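Local atomic coordinates of Ice-binding protein 1 (Shewanella frigidimarina, PDB entry 6BG8), a protein that adsorbs its bacterium onto ice, inhibits ice-crystal growth and lowers the freezing point of aqueous solutions below their melting point, this chain being its C-terminal ice-binding domain. Residues 150-156 against 177-183; 1-5 against 125-129; 140-146 against 169-175; 4-8 against 98-102. All coordinates share one frame; numbering follows the deposited sequence.

Contact 1 (150-156 against 177-183); sequences PDSVFIF and AQAKNIY
Phe154 and Ile155 pair with Ile182 and Tyr183 as parallel strands on adjacent coils of the beta-solenoid characteristic of ice-binding (DUF3494) domains. The register is set by backbone bonds: Phe154 N donates to Asn181 O, Tyr183 N to Phe154 O, and Phe156 N to Tyr183 O at 2.8 Å with an N-H...O angle of 174°. Side chains alternate between two faces. Phe154 and Ile182 run side by side, with CD1 of Phe154 4.1 Å from CG1 of Ile182, and both rest on Leu144 inside the coils; beyond CD1, Phe154 CE1 meets the methyl of Ala177. On the other face, Ile155 CG1 lies against Tyr183 CB, and both residues also touch Leu102 of helix 84-103.

Before the strands pair, Asn181 bridges the two turns. Its CB sits 3.2 Å from Ser152 O. Because CG lies anti to the carbonyl carbon (chi1 -66°), the amide reaches back along 150-152, CG staying about 4.0 Å from Ser152 O. At the tip, ND2 donates to two waters: one, 2.9 Å from ND2, donates in turn to Asp151 OD1, and the other also accepts from Gln178 N and lies 2.7 Å from Ser152 O. Gln178 closes the same corner, its chain extended to CD so that the amide reaches the carbonyl of Pro150. Gln178 NE2 donates a hydrogen bond to Pro150 O at 2.7 Å, from 35° above the carbonyl plane, while that oxygen stays close to the plane of the Gln178 amide.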
loop_
_atom_site.group_PDB
_atom_site.type_symbol
_atom_site.label_atom_id
_atom_site.label_comp_id
_atom_site.label_asym_id
_atom_site.label_seq_id
_atom_site.Cartn_x
_atom_site.Cartn_y
_atom_site.Cartn_z
ATOM N N PRO A 150 -8.828 -11.777 -15.186
ATOM C CA PRO A 150 -7.948 -11.611 -14.017
ATOM C C PRO A 150 -6.969 -10.461 -14.151
ATOM O O PRO A 150 -6.362 -10.079 -13.144
ATOM C CB PRO A 150 -7.220 -12.960 -13.922
ATOM C CG PRO A 150 -8.069 -13.913 -14.705
ATOM C CD PRO A 150 -8.664 -13.097 -15.814
ATOM N N ASP A 151 -6.801 -9.896 -15.349
ATOM C CA ASP A 151 -5.898 -8.774 -15.569
ATOM C C ASP A 151 -6.559 -7.420 -15.348
ATOM O O ASP A 151 -5.893 -6.392 -15.522
ATOM C CB ASP A 151 -5.323 -8.834 -16.984
ATOM C CG ASP A 151 -4.434 -10.038 -17.202
ATOM O OD1 ASP A 151 -3.894 -10.573 -16.216
ATOM O OD2 ASP A 151 -4.273 -10.443 -18.368
ATOM N N SER A 152 -7.839 -7.388 -14.971
ATOM C CA SER A 152 -8.547 -6.118 -14.845
ATOM C C SER A 152 -7.892 -5.224 -13.801
ATOM O O SER A 152 -7.635 -5.654 -12.667
ATOM C CB SER A 152 -10.006 -6.352 -14.473
ATOM O OG SER A 152 -10.719 -6.877 -15.574
ATOM N N VAL A 153 -7.659 -3.969 -14.179
ATOM C CA VAL A 153 -6.957 -2.992 -13.349
ATOM C C VAL A 153 -7.964 -1.970 -12.839
ATOM O O VAL A 153 -8.808 -1.480 -13.601
ATOM C CB VAL A 153 -5.823 -2.302 -14.129
ATOM C CG1 VAL A 153 -5.329 -1.064 -13.369
ATOM C CG2 VAL A 153 -4.679 -3.271 -14.351
ATOM N N PHE A 154 -7.878 -1.653 -11.550
ATOM C CA PHE A 154 -8.722 -0.657 -10.900
ATOM C C PHE A 154 -7.815 0.399 -10.287
ATOM O O PHE A 154 -6.934 0.068 -9.494
ATOM C CB PHE A 154 -9.581 -1.283 -9.792
ATOM C CG PHE A 154 -10.471 -2.403 -10.248
ATOM C CD1 PHE A 154 -9.947 -3.651 -10.568
ATOM C CD2 PHE A 154 -11.842 -2.227 -10.285
ATOM C CE1 PHE A 154 -10.785 -4.696 -10.963
ATOM C CE2 PHE A 154 -12.684 -3.264 -10.670
ATOM C CZ PHE A 154 -12.143 -4.502 -11.007
ATOM N N ILE A 155 -8.037 1.665 -10.637
ATOM C CA ILE A 155 -7.269 2.769 -10.074
ATOM C C ILE A 155 -8.249 3.758 -9.477
ATOM O O ILE A 155 -9.166 4.230 -10.164
ATOM C CB ILE A 155 -6.379 3.445 -11.125
ATOM C CG1 ILE A 155 -5.294 2.468 -11.585
ATOM C CG2 ILE A 155 -5.756 4.722 -10.557
ATOM C CD1 ILE A 155 -4.523 2.923 -12.814
ATOM N N PHE A 156 -8.063 4.054 -8.200
ATOM C CA PHE A 156 -8.799 5.097 -7.498
ATOM C C PHE A 156 -7.815 6.196 -7.151
ATOM O O PHE A 156 -6.812 5.942 -6.476
ATOM C CB PHE A 156 -9.466 4.542 -6.244
ATOM C CG PHE A 156 -10.473 3.484 -6.542
ATOM C CD1 PHE A 156 -10.092 2.153 -6.663
ATOM C CD2 PHE A 156 -11.798 3.822 -6.754
ATOM C CE1 PHE A 156 -11.035 1.179 -6.971
ATOM C CE2 PHE A 156 -12.730 2.861 -7.061
ATOM C CZ PHE A 156 -12.347 1.540 -7.172
ATOM N N ALA A 177 -11.083 -10.039 -10.356
ATOM C CA ALA A 177 -10.420 -8.919 -9.706
ATOM C C ALA A 177 -9.414 -9.430 -8.683
ATOM O O ALA A 177 -9.717 -10.327 -7.890
ATOM C CB ALA A 177 -11.447 -8.001 -9.041
ATOM N N GLN A 178 -8.209 -8.859 -8.707
ATOM C CA GLN A 178 -7.135 -9.285 -7.819
ATOM C C GLN A 178 -6.529 -8.088 -7.105
ATOM O O GLN A 178 -6.393 -7.012 -7.692
ATOM C CB GLN A 178 -6.038 -10.007 -8.583
ATOM C CG GLN A 178 -6.491 -11.214 -9.351
ATOM C CD GLN A 178 -5.321 -11.890 -10.003
ATOM O OE1 GLN A 178 -4.491 -12.488 -9.320
ATOM N NE2 GLN A 178 -5.214 -11.762 -11.325
ATOM N N ALA A 179 -6.141 -8.298 -5.838
ATOM C CA ALA A 179 -5.524 -7.227 -5.057
ATOM C C ALA A 179 -4.323 -6.623 -5.767
ATOM O O ALA A 179 -4.099 -5.409 -5.697
ATOM C CB ALA A 179 -5.102 -7.753 -3.685
ATOM N N LYS A 180 -3.529 -7.451 -6.448
ATOM C CA LYS A 180 -2.313 -6.941 -7.076
ATOM C C LYS A 180 -2.604 -5.949 -8.199
ATOM O O LYS A 180 -1.706 -5.192 -8.579
ATOM C CB LYS A 180 -1.471 -8.101 -7.605
ATOM C CG LYS A 180 -2.042 -8.762 -8.861
ATOM C CD LYS A 180 -1.344 -10.081 -9.125
ATOM C CE LYS A 180 -1.514 -10.532 -10.555
ATOM N NZ LYS A 180 -0.373 -11.397 -10.980
ATOM N N ASN A 181 -3.839 -5.914 -8.707
ATOM C CA ASN A 181 -4.222 -5.039 -9.810
ATOM C C ASN A 181 -5.103 -3.874 -9.372
ATOM O O ASN A 181 -5.664 -3.181 -10.229
ATOM C CB ASN A 181 -4.927 -5.852 -10.902
ATOM C CG ASN A 181 -4.004 -6.860 -11.564
ATOM O OD1 ASN A 181 -2.799 -6.637 -11.671
ATOM N ND2 ASN A 181 -4.565 -7.975 -12.014
ATOM N N ILE A 182 -5.238 -3.632 -8.069
ATOM C CA ILE A 182 -6.014 -2.518 -7.537
ATOM C C ILE A 182 -5.053 -1.493 -6.955
ATOM O O ILE A 182 -4.104 -1.856 -6.251
ATOM C CB ILE A 182 -7.009 -2.999 -6.466
ATOM C CG1 ILE A 182 -7.928 -4.069 -7.057
ATOM C CG2 ILE A 182 -7.807 -1.825 -5.919
ATOM C CD1 ILE A 182 -8.567 -4.924 -5.983
ATOM N N TYR A 183 -5.317 -0.217 -7.219
ATOM C CA TYR A 183 -4.418 0.870 -6.834
ATOM C C TYR A 183 -5.213 2.011 -6.229
ATOM O O TYR A 183 -6.227 2.434 -6.792
ATOM C CB TYR A 183 -3.621 1.369 -8.045
ATOM C CG TYR A 183 -2.755 0.296 -8.648
ATOM C CD1 TYR A 183 -3.258 -0.565 -9.613
ATOM C CD2 TYR A 183 -1.436 0.131 -8.242
ATOM C CE1 TYR A 183 -2.474 -1.562 -10.157
ATOM C CE2 TYR A 183 -0.644 -0.854 -8.782
ATOM C CZ TYR A 183 -1.168 -1.701 -9.738
ATOM O OH TYR A 183 -0.379 -2.692 -10.278
HETATM O O HOH W 1 -2.809 -9.691 -13.603
HETATM O O HOH W 2 -7.534 -8.011 -11.325
#

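Contact 2 (1-5 against 125-129); sequences MNPLA and TRGVY. With SO4 (sulfate ion), chain C.
Asn2 lies over one face of the Arg126 guanidinium. The amide and guanidinium planes are stacked, 18° apart, and Asn2 CB stands 3.7 Å above the guanidinium plane, over its centre. With Asn2 CG anti to the backbone N (chi1 -159°), OD1 comes within 3.6 Å of Arg126 CD. Pro3 presses on a coil of the DUF3494 beta-solenoid at strand 127-131, the neighbour of 154-158: Pro3 CG is 3.5 Å from Gly127 CA, tighter than usual for two carbons, and Pro3 CB is 3.8 Å from Val128 CG2.

In the second shell, Asn2 OD1 accepts from Val153 N and ND2 donates to Asp151 O, while Arg126 NH1 forms a salt bridge with Asp149 and a hydrogen bond to Ser152 OG. A sulfate, probably from the crystallisation liquor, sits at the guanidinium edge: Arg126 NH2 donates to O1 at 2.9 Å and NE to O4 at 3.1 Å. Arg126 has two modelled conformers; the stack and every guanidinium bond describe one. Met1 N also reaches the sulfate, but 1-5 begins this construct, and that amine bond is not expected in the full-length protein. Between 1-5 and 125-129 the chemistry is thus stacking and apolar contact, the polar hold coming from Asn2's bonds to 151-153.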
loop_
_atom_site.group_PDB
_atom_site.type_symbol
_atom_site.label_atom_id
_atom_site.label_comp_id
_atom_site.label_asym_id
_atom_site.label_seq_id
_atom_site.Cartn_x
_atom_site.Cartn_y
_atom_site.Cartn_z
ATOM N N MET A 1 -10.940 0.636 -22.426
ATOM C CA MET A 1 -9.881 -0.358 -22.351
ATOM C C MET A 1 -9.378 -0.488 -20.924
ATOM O O MET A 1 -9.583 0.408 -20.098
ATOM C CB MET A 1 -8.716 0.004 -23.277
ATOM C CG MET A 1 -9.121 0.276 -24.705
ATOM S SD MET A 1 -9.933 -1.146 -25.461
ATOM C CE MET A 1 -8.630 -2.360 -25.325
ATOM N N ASN A 2 -8.718 -1.605 -20.653
ATOM C CA ASN A 2 -8.116 -1.823 -19.347
ATOM C C ASN A 2 -7.123 -0.706 -19.045
ATOM O O ASN A 2 -6.276 -0.396 -19.894
ATOM C CB ASN A 2 -7.402 -3.170 -19.314
ATOM C CG ASN A 2 -7.195 -3.690 -17.904
ATOM O OD1 ASN A 2 -7.924 -3.328 -16.970
ATOM N ND2 ASN A 2 -6.218 -4.571 -17.748
ATOM N N PRO A 3 -7.184 -0.085 -17.869
ATOM C CA PRO A 3 -6.159 0.906 -17.515
ATOM C C PRO A 3 -4.777 0.276 -17.485
ATOM O O PRO A 3 -4.614 -0.912 -17.190
ATOM C CB PRO A 3 -6.584 1.373 -16.116
ATOM C CG PRO A 3 -8.043 1.127 -16.081
ATOM C CD PRO A 3 -8.276 -0.117 -16.880
ATOM N N LEU A 4 -3.776 1.092 -17.801
ATOM C CA LEU A 4 -2.386 0.691 -17.650
ATOM C C LEU A 4 -1.982 0.840 -16.189
ATOM O O LEU A 4 -2.174 1.901 -15.589
ATOM C CB LEU A 4 -1.485 1.546 -18.544
ATOM C CG LEU A 4 0.021 1.263 -18.466
ATOM C CD1 LEU A 4 0.315 -0.160 -18.947
ATOM C CD2 LEU A 4 0.813 2.282 -19.289
ATOM N N ALA A 5 -1.470 -0.232 -15.606
ATOM C CA ALA A 5 -1.031 -0.160 -14.218
ATOM C C ALA A 5 0.305 0.568 -14.129
ATOM O O ALA A 5 1.079 0.582 -15.093
ATOM C CB ALA A 5 -0.898 -1.563 -13.629
ATOM N N THR A 125 -16.729 -1.785 -11.908
ATOM C CA THR A 125 -15.897 -2.513 -12.850
ATOM C C THR A 125 -14.544 -1.812 -12.994
ATOM O O THR A 125 -14.298 -0.749 -12.414
ATOM C CB THR A 125 -16.628 -2.653 -14.181
ATOM O OG1 THR A 125 -17.247 -1.410 -14.515
ATOM C CG2 THR A 125 -17.722 -3.689 -14.038
ATOM N N ARG A 126 -13.654 -2.429 -13.764
ATOM C CA ARG A 126 -12.313 -1.880 -13.893
ATOM C C ARG A 126 -12.358 -0.496 -14.531
ATOM O O ARG A 126 -13.318 -0.116 -15.211
ATOM C CB ARG A 126 -11.428 -2.810 -14.715
ATOM C CG ARG A 126 -11.703 -2.764 -16.189
ATOM C CD ARG A 126 -11.439 -4.122 -16.785
ATOM N NE ARG A 126 -11.328 -4.083 -18.233
ATOM C CZ ARG A 126 -10.687 -4.998 -18.948
ATOM N NH1 ARG A 126 -10.089 -6.018 -18.341
ATOM N NH2 ARG A 126 -10.635 -4.881 -20.270
ATOM N N GLY A 127 -11.306 0.264 -14.297
ATOM C CA GLY A 127 -11.228 1.607 -14.817
ATOM C C GLY A 127 -10.440 2.489 -13.873
ATOM O O GLY A 127 -9.818 2.016 -12.924
ATOM N N VAL A 128 -10.505 3.787 -14.166
ATOM C CA VAL A 128 -9.832 4.851 -13.428
ATOM C C VAL A 128 -10.904 5.757 -12.853
ATOM O O VAL A 128 -11.675 6.364 -13.608
ATOM C CB VAL A 128 -8.894 5.668 -14.329
ATOM C CG1 VAL A 128 -8.266 6.821 -13.524
ATOM C CG2 VAL A 128 -7.839 4.777 -14.953
ATOM N N TYR A 129 -10.934 5.875 -11.528
ATOM C CA TYR A 129 -11.966 6.627 -10.828
ATOM C C TYR A 129 -11.314 7.773 -10.075
ATOM O O TYR A 129 -10.508 7.545 -9.166
ATOM C CB TYR A 129 -12.740 5.708 -9.873
ATOM C CG TYR A 129 -13.455 4.595 -10.591
ATOM C CD1 TYR A 129 -12.823 3.383 -10.849
ATOM C CD2 TYR A 129 -14.752 4.766 -11.062
ATOM C CE1 TYR A 129 -13.473 2.369 -11.518
ATOM C CE2 TYR A 129 -15.414 3.747 -11.731
ATOM C CZ TYR A 129 -14.766 2.550 -11.957
ATOM O OH TYR A 129 -15.409 1.535 -12.634
HETATM S S SO4 C . -13.041 -1.666 -20.242
HETATM O O1 SO4 C . -11.881 -2.279 -20.876
HETATM O O2 SO4 C . -13.222 -0.287 -20.679
HETATM O O3 SO4 C . -14.179 -2.541 -20.476
HETATM O O4 SO4 C . -12.928 -1.546 -18.808
#

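Contact 3 (140-146 against 169-175); sequences GTLTLDG and GDIVLIN
Asn175 and Asp145 make the one direct side-chain hydrogen bond here: Asn175 ND2 lies 2.9 Å from Asp145 OD1, approaching from 51° above the carboxylate plane, and the two flat groups are turned 65° apart. The same OD1 also accepts from Glu147 N. Alongside runs a regular series of backbone bonds, Leu142 N to Asp170 O, Val172 N to Leu142 O, Leu144 N to Val172 O, Ile174 N to Leu144 O and Gly146 N to Ile174 O. At the other end Gly169 N donates to Gly140 O, and a water joins Thr141 OG1 with Asp170 N and OD2; the other carboxylate oxygen of Asp170 accepts from Asn197 N.

Strands 142-145 and 171-174 are thus in-register parallel neighbours, one from each of two coils of the beta-solenoid, with axes 4.7 Å apart at an angle of 22°. Toward its interior, Leu144 CB packs 3.9 Å from Leu173 CD2 and Leu144 CD1 is 4.1 Å from Ile171 CG2, while Leu144 and Leu173 also touch Ile182. On the opposite face, Thr141 CG2 meets Val172 CG2 at 3.5 Å. Ile174 has CG1 between the backbone N and the carbonyl carbon, which carries CD1 across to Thr143 CG2, 3.8 Å away, and to Asp145 CG.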
loop_
_atom_site.group_PDB
_atom_site.type_symbol
_atom_site.label_atom_id
_atom_site.label_comp_id
_atom_site.label_asym_id
_atom_site.label_seq_id
_atom_site.Cartn_x
_atom_site.Cartn_y
_atom_site.Cartn_z
ATOM N N GLY A 140 -21.177 0.265 3.545
ATOM C CA GLY A 140 -21.306 -1.133 3.195
ATOM C C GLY A 140 -20.041 -1.593 2.507
ATOM O O GLY A 140 -18.980 -0.989 2.664
ATOM N N THR A 141 -20.184 -2.647 1.722
ATOM C CA THR A 141 -19.063 -3.284 1.055
ATOM C C THR A 141 -18.880 -2.678 -0.327
ATOM O O THR A 141 -19.855 -2.423 -1.035
ATOM C CB THR A 141 -19.324 -4.786 0.924
ATOM O OG1 THR A 141 -19.333 -5.381 2.224
ATOM C CG2 THR A 141 -18.264 -5.456 0.063
ATOM N N LEU A 142 -17.628 -2.468 -0.713
ATOM C CA LEU A 142 -17.298 -2.160 -2.096
ATOM C C LEU A 142 -16.933 -3.466 -2.794
ATOM O O LEU A 142 -16.010 -4.163 -2.363
ATOM C CB LEU A 142 -16.144 -1.162 -2.186
ATOM C CG LEU A 142 -15.554 -0.978 -3.593
ATOM C CD1 LEU A 142 -16.604 -0.405 -4.559
ATOM C CD2 LEU A 142 -14.306 -0.095 -3.541
ATOM N N THR A 143 -17.671 -3.812 -3.845
ATOM C CA THR A 143 -17.372 -5.002 -4.632
ATOM C C THR A 143 -16.684 -4.569 -5.921
ATOM O O THR A 143 -17.193 -3.707 -6.642
ATOM C CB THR A 143 -18.645 -5.798 -4.932
ATOM O OG1 THR A 143 -19.251 -6.202 -3.691
ATOM C CG2 THR A 143 -18.311 -7.043 -5.764
ATOM N N LEU A 144 -15.519 -5.145 -6.200
ATOM C CA LEU A 144 -14.778 -4.834 -7.417
ATOM C C LEU A 144 -14.890 -6.025 -8.358
ATOM O O LEU A 144 -14.502 -7.144 -8.001
ATOM C CB LEU A 144 -13.323 -4.482 -7.104
ATOM C CG LEU A 144 -13.181 -3.208 -6.254
ATOM C CD1 LEU A 144 -11.718 -2.929 -5.857
ATOM C CD2 LEU A 144 -13.817 -1.986 -6.910
ATOM N N ASP A 145 -15.440 -5.777 -9.551
ATOM C CA ASP A 145 -15.888 -6.800 -10.489
ATOM C C ASP A 145 -14.949 -6.786 -11.685
ATOM O O ASP A 145 -15.003 -5.868 -12.514
ATOM C CB ASP A 145 -17.337 -6.525 -10.904
ATOM C CG ASP A 145 -17.918 -7.574 -11.858
ATOM O OD1 ASP A 145 -17.195 -8.446 -12.379
ATOM O OD2 ASP A 145 -19.139 -7.506 -12.094
ATOM N N GLY A 146 -14.100 -7.807 -11.784
ATOM C CA GLY A 146 -13.188 -7.899 -12.907
ATOM C C GLY A 146 -13.791 -8.362 -14.212
ATOM O O GLY A 146 -13.062 -8.476 -15.201
ATOM N N GLY A 169 -17.226 -1.043 5.157
ATOM C CA GLY A 169 -15.812 -0.800 4.981
ATOM C C GLY A 169 -15.035 -1.906 4.300
ATOM O O GLY A 169 -13.837 -1.727 4.052
ATOM N N ASP A 170 -15.659 -3.040 3.998
ATOM C CA ASP A 170 -14.928 -4.140 3.385
ATOM C C ASP A 170 -14.855 -3.972 1.876
ATOM O O ASP A 170 -15.713 -3.334 1.257
ATOM C CB ASP A 170 -15.569 -5.481 3.711
ATOM C CG ASP A 170 -15.629 -5.737 5.190
ATOM O OD1 ASP A 170 -14.570 -5.655 5.855
ATOM O OD2 ASP A 170 -16.745 -5.983 5.689
ATOM N N ILE A 171 -13.803 -4.542 1.296
ATOM C CA ILE A 171 -13.644 -4.667 -0.150
ATOM C C ILE A 171 -13.744 -6.147 -0.490
ATOM O O ILE A 171 -13.048 -6.979 0.109
ATOM C CB ILE A 171 -12.310 -4.061 -0.626
ATOM C CG1 ILE A 171 -12.354 -2.534 -0.507
ATOM C CG2 ILE A 171 -11.999 -4.475 -2.067
ATOM C CD1 ILE A 171 -10.999 -1.881 -0.575
ATOM N N VAL A 172 -14.649 -6.483 -1.406
ATOM C CA VAL A 172 -14.804 -7.840 -1.910
ATOM C C VAL A 172 -14.444 -7.853 -3.388
ATOM O O VAL A 172 -14.831 -6.952 -4.141
ATOM C CB VAL A 172 -16.241 -8.357 -1.688
ATOM C CG1 VAL A 172 -16.461 -9.692 -2.406
ATOM C CG2 VAL A 172 -16.512 -8.505 -0.210
ATOM N N LEU A 173 -13.702 -8.876 -3.800
ATOM C CA LEU A 173 -13.257 -9.024 -5.180
ATOM C C LEU A 173 -14.006 -10.178 -5.826
ATOM O O LEU A 173 -14.107 -11.263 -5.241
ATOM C CB LEU A 173 -11.751 -9.266 -5.244
ATOM C CG LEU A 173 -10.897 -8.296 -4.412
ATOM C CD1 LEU A 173 -9.421 -8.540 -4.693
ATOM C CD2 LEU A 173 -11.285 -6.856 -4.728
ATOM N N ILE A 174 -14.537 -9.941 -7.026
ATOM C CA ILE A 174 -15.232 -10.976 -7.777
ATOM C C ILE A 174 -14.760 -10.977 -9.224
ATOM O O ILE A 174 -14.233 -9.985 -9.737
ATOM C CB ILE A 174 -16.768 -10.812 -7.735
ATOM C CG1 ILE A 174 -17.198 -9.505 -8.407
ATOM C CG2 ILE A 174 -17.299 -10.972 -6.299
ATOM C CD1 ILE A 174 -18.683 -9.432 -8.643
ATOM N N ASN A 175 -14.962 -12.125 -9.877
ATOM C CA ASN A 175 -14.874 -12.260 -11.335
ATOM C C ASN A 175 -13.509 -11.826 -11.873
ATOM O O ASN A 175 -13.411 -11.086 -12.854
ATOM C CB ASN A 175 -16.003 -11.479 -12.024
ATOM C CG ASN A 175 -17.392 -11.916 -11.559
ATOM O OD1 ASN A 175 -17.568 -13.020 -11.042
ATOM N ND2 ASN A 175 -18.378 -11.055 -11.759
HETATM O O HOH W 3 -18.434 -3.959 4.582
#

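Contact 4 (4-8 against 98-102); sequences LAPEL and AYNFL
Pro6 and Phe101 form the tight centre of this contact, where segment 4-8 runs beside the long helix 84-103 that packs along the beta-solenoid, as in DUF3494 ice-binding domains. Pro6 CA stands 3.6 Å from the centroid of the Phe101 ring and 13° off its normal, a CH-pi contact over one face, and Pro6 CB comes to 3.5 Å from Phe101 CD1. The ring is brought out to segment 4-8 by CG lying anti to the backbone N (chi1 -178°). Leu4 O closes in at the ring edge, 3.3 Å from Phe101 CE1. On the inner side, Pro6 CG packs 3.8 Å from Leu102 CD2, and both residues continue onto Tyr183 of strand 182-186.

The fit is looser at the exposed Leu4 side chain, which crosses the ring at about a right angle, its CG 3.9 Å from Phe101 CZ. Leu8 CD1 is 4.2 Å from Ala98 CB, both side chains also touching Phe203. In the conformer described, the Glu7 carboxylate is carried off from the helix, OE2 accepting from Gly9 N.

With no hydrogen bond between the two segments, the interface with the helix is apolar and CH-pi in character, and the Asn107 bond to Leu4 O adds a polar hold from outside it.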
loop_
_atom_site.group_PDB
_atom_site.type_symbol
_atom_site.label_atom_id
_atom_site.label_comp_id
_atom_site.label_asym_id
_atom_site.label_seq_id
_atom_site.Cartn_x
_atom_site.Cartn_y
_atom_site.Cartn_z
ATOM N N LEU A 4 -3.776 1.092 -17.801
ATOM C CA LEU A 4 -2.386 0.691 -17.650
ATOM C C LEU A 4 -1.982 0.840 -16.189
ATOM O O LEU A 4 -2.174 1.901 -15.589
ATOM C CB LEU A 4 -1.485 1.546 -18.544
ATOM C CG LEU A 4 0.021 1.263 -18.466
ATOM C CD1 LEU A 4 0.315 -0.160 -18.947
ATOM C CD2 LEU A 4 0.813 2.282 -19.289
ATOM N N ALA A 5 -1.470 -0.232 -15.606
ATOM C CA ALA A 5 -1.031 -0.160 -14.218
ATOM C C ALA A 5 0.305 0.568 -14.129
ATOM O O ALA A 5 1.079 0.582 -15.093
ATOM C CB ALA A 5 -0.898 -1.563 -13.629
ATOM N N PRO A 6 0.607 1.174 -12.983
ATOM C CA PRO A 6 1.916 1.806 -12.809
ATOM C C PRO A 6 3.031 0.779 -12.757
ATOM O O PRO A 6 2.828 -0.397 -12.452
ATOM C CB PRO A 6 1.786 2.531 -11.463
ATOM C CG PRO A 6 0.760 1.712 -10.707
ATOM C CD PRO A 6 -0.243 1.339 -11.785
ATOM N N GLU A 7 4.227 1.247 -13.092
ATOM C CA GLU A 7 5.449 0.487 -12.878
ATOM C C GLU A 7 5.936 0.756 -11.459
ATOM O O GLU A 7 6.162 1.912 -11.087
ATOM C CB GLU A 7 6.510 0.884 -13.903
ATOM C CG GLU A 7 7.882 0.292 -13.655
ATOM C CD GLU A 7 7.887 -1.216 -13.744
ATOM O OE1 GLU A 7 7.268 -1.756 -14.692
ATOM O OE2 GLU A 7 8.500 -1.858 -12.864
ATOM N N LEU A 8 6.091 -0.305 -10.667
ATOM C CA LEU A 8 6.568 -0.136 -9.297
ATOM C C LEU A 8 8.080 -0.239 -9.172
ATOM O O LEU A 8 8.636 0.235 -8.179
ATOM C CB LEU A 8 5.917 -1.168 -8.359
ATOM C CG LEU A 8 4.673 -0.660 -7.621
ATOM C CD1 LEU A 8 3.655 -0.100 -8.603
ATOM C CD2 LEU A 8 4.049 -1.764 -6.748
ATOM N N ALA A 98 5.956 5.927 -9.230
ATOM C CA ALA A 98 4.672 5.231 -9.211
ATOM C C ALA A 98 3.555 6.118 -8.662
ATOM O O ALA A 98 2.428 6.090 -9.179
ATOM C CB ALA A 98 4.788 3.944 -8.391
ATOM N N TYR A 99 3.820 6.863 -7.579
ATOM C CA TYR A 99 2.809 7.799 -7.089
ATOM C C TYR A 99 2.418 8.779 -8.189
ATOM O O TYR A 99 1.227 9.047 -8.411
ATOM C CB TYR A 99 3.304 8.557 -5.847
ATOM C CG TYR A 99 2.279 9.584 -5.381
ATOM C CD1 TYR A 99 2.261 10.866 -5.921
ATOM C CD2 TYR A 99 1.308 9.256 -4.441
ATOM C CE1 TYR A 99 1.313 11.790 -5.548
ATOM C CE2 TYR A 99 0.350 10.186 -4.052
ATOM C CZ TYR A 99 0.366 11.457 -4.616
ATOM O OH TYR A 99 -0.559 12.412 -4.263
ATOM N N ASN A 100 3.423 9.324 -8.888
ATOM C CA ASN A 100 3.178 10.313 -9.934
ATOM C C ASN A 100 2.385 9.714 -11.087
ATOM O O ASN A 100 1.536 10.389 -11.680
ATOM C CB ASN A 100 4.502 10.870 -10.445
ATOM C CG ASN A 100 5.056 11.972 -9.559
ATOM O OD1 ASN A 100 4.459 12.340 -8.540
ATOM N ND2 ASN A 100 6.217 12.496 -9.942
ATOM N N PHE A 101 2.674 8.460 -11.441
ATOM C CA PHE A 101 1.911 7.779 -12.479
ATOM C C PHE A 101 0.438 7.722 -12.101
ATOM O O PHE A 101 -0.443 8.038 -12.911
ATOM C CB PHE A 101 2.487 6.374 -12.689
ATOM C CG PHE A 101 1.805 5.568 -13.772
ATOM C CD1 PHE A 101 0.525 5.046 -13.598
ATOM C CD2 PHE A 101 2.479 5.294 -14.955
ATOM C CE1 PHE A 101 -0.085 4.299 -14.606
ATOM C CE2 PHE A 101 1.873 4.534 -15.964
ATOM C CZ PHE A 101 0.593 4.042 -15.784
ATOM N N LEU A 102 0.155 7.332 -10.858
ATOM C CA LEU A 102 -1.227 7.170 -10.426
ATOM C C LEU A 102 -1.922 8.512 -10.261
ATOM O O LEU A 102 -3.137 8.608 -10.478
ATOM C CB LEU A 102 -1.269 6.383 -9.119
ATOM C CG LEU A 102 -0.953 4.890 -9.218
ATOM C CD1 LEU A 102 -0.793 4.274 -7.825
ATOM C CD2 LEU A 102 -2.041 4.167 -10.001
#

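Along the chain, the leading segments 1-5 and 4-8 come first, sharing Leu4 and Ala5; 98-102 and then 125-129 close contacts 4 and 2, whose centres are 12 Å apart, before 140-146, 150-156, 169-175 and 177-183 follow in turn. Contact 1 touches each of the other three: its centre is 8 Å from contact 2, where strands 127-131 and 154-158 are neighbours, 11 Å from contact 3 and 12 Å from contact 4. Contacts 1 and 3 alternate in sequence, as expected for two faces of successive solenoid coils. Contacts 3 and 4 are 22 Å apart without touching, with contact 1 between them. All four lie away from the ice-binding motif assigned by similarity.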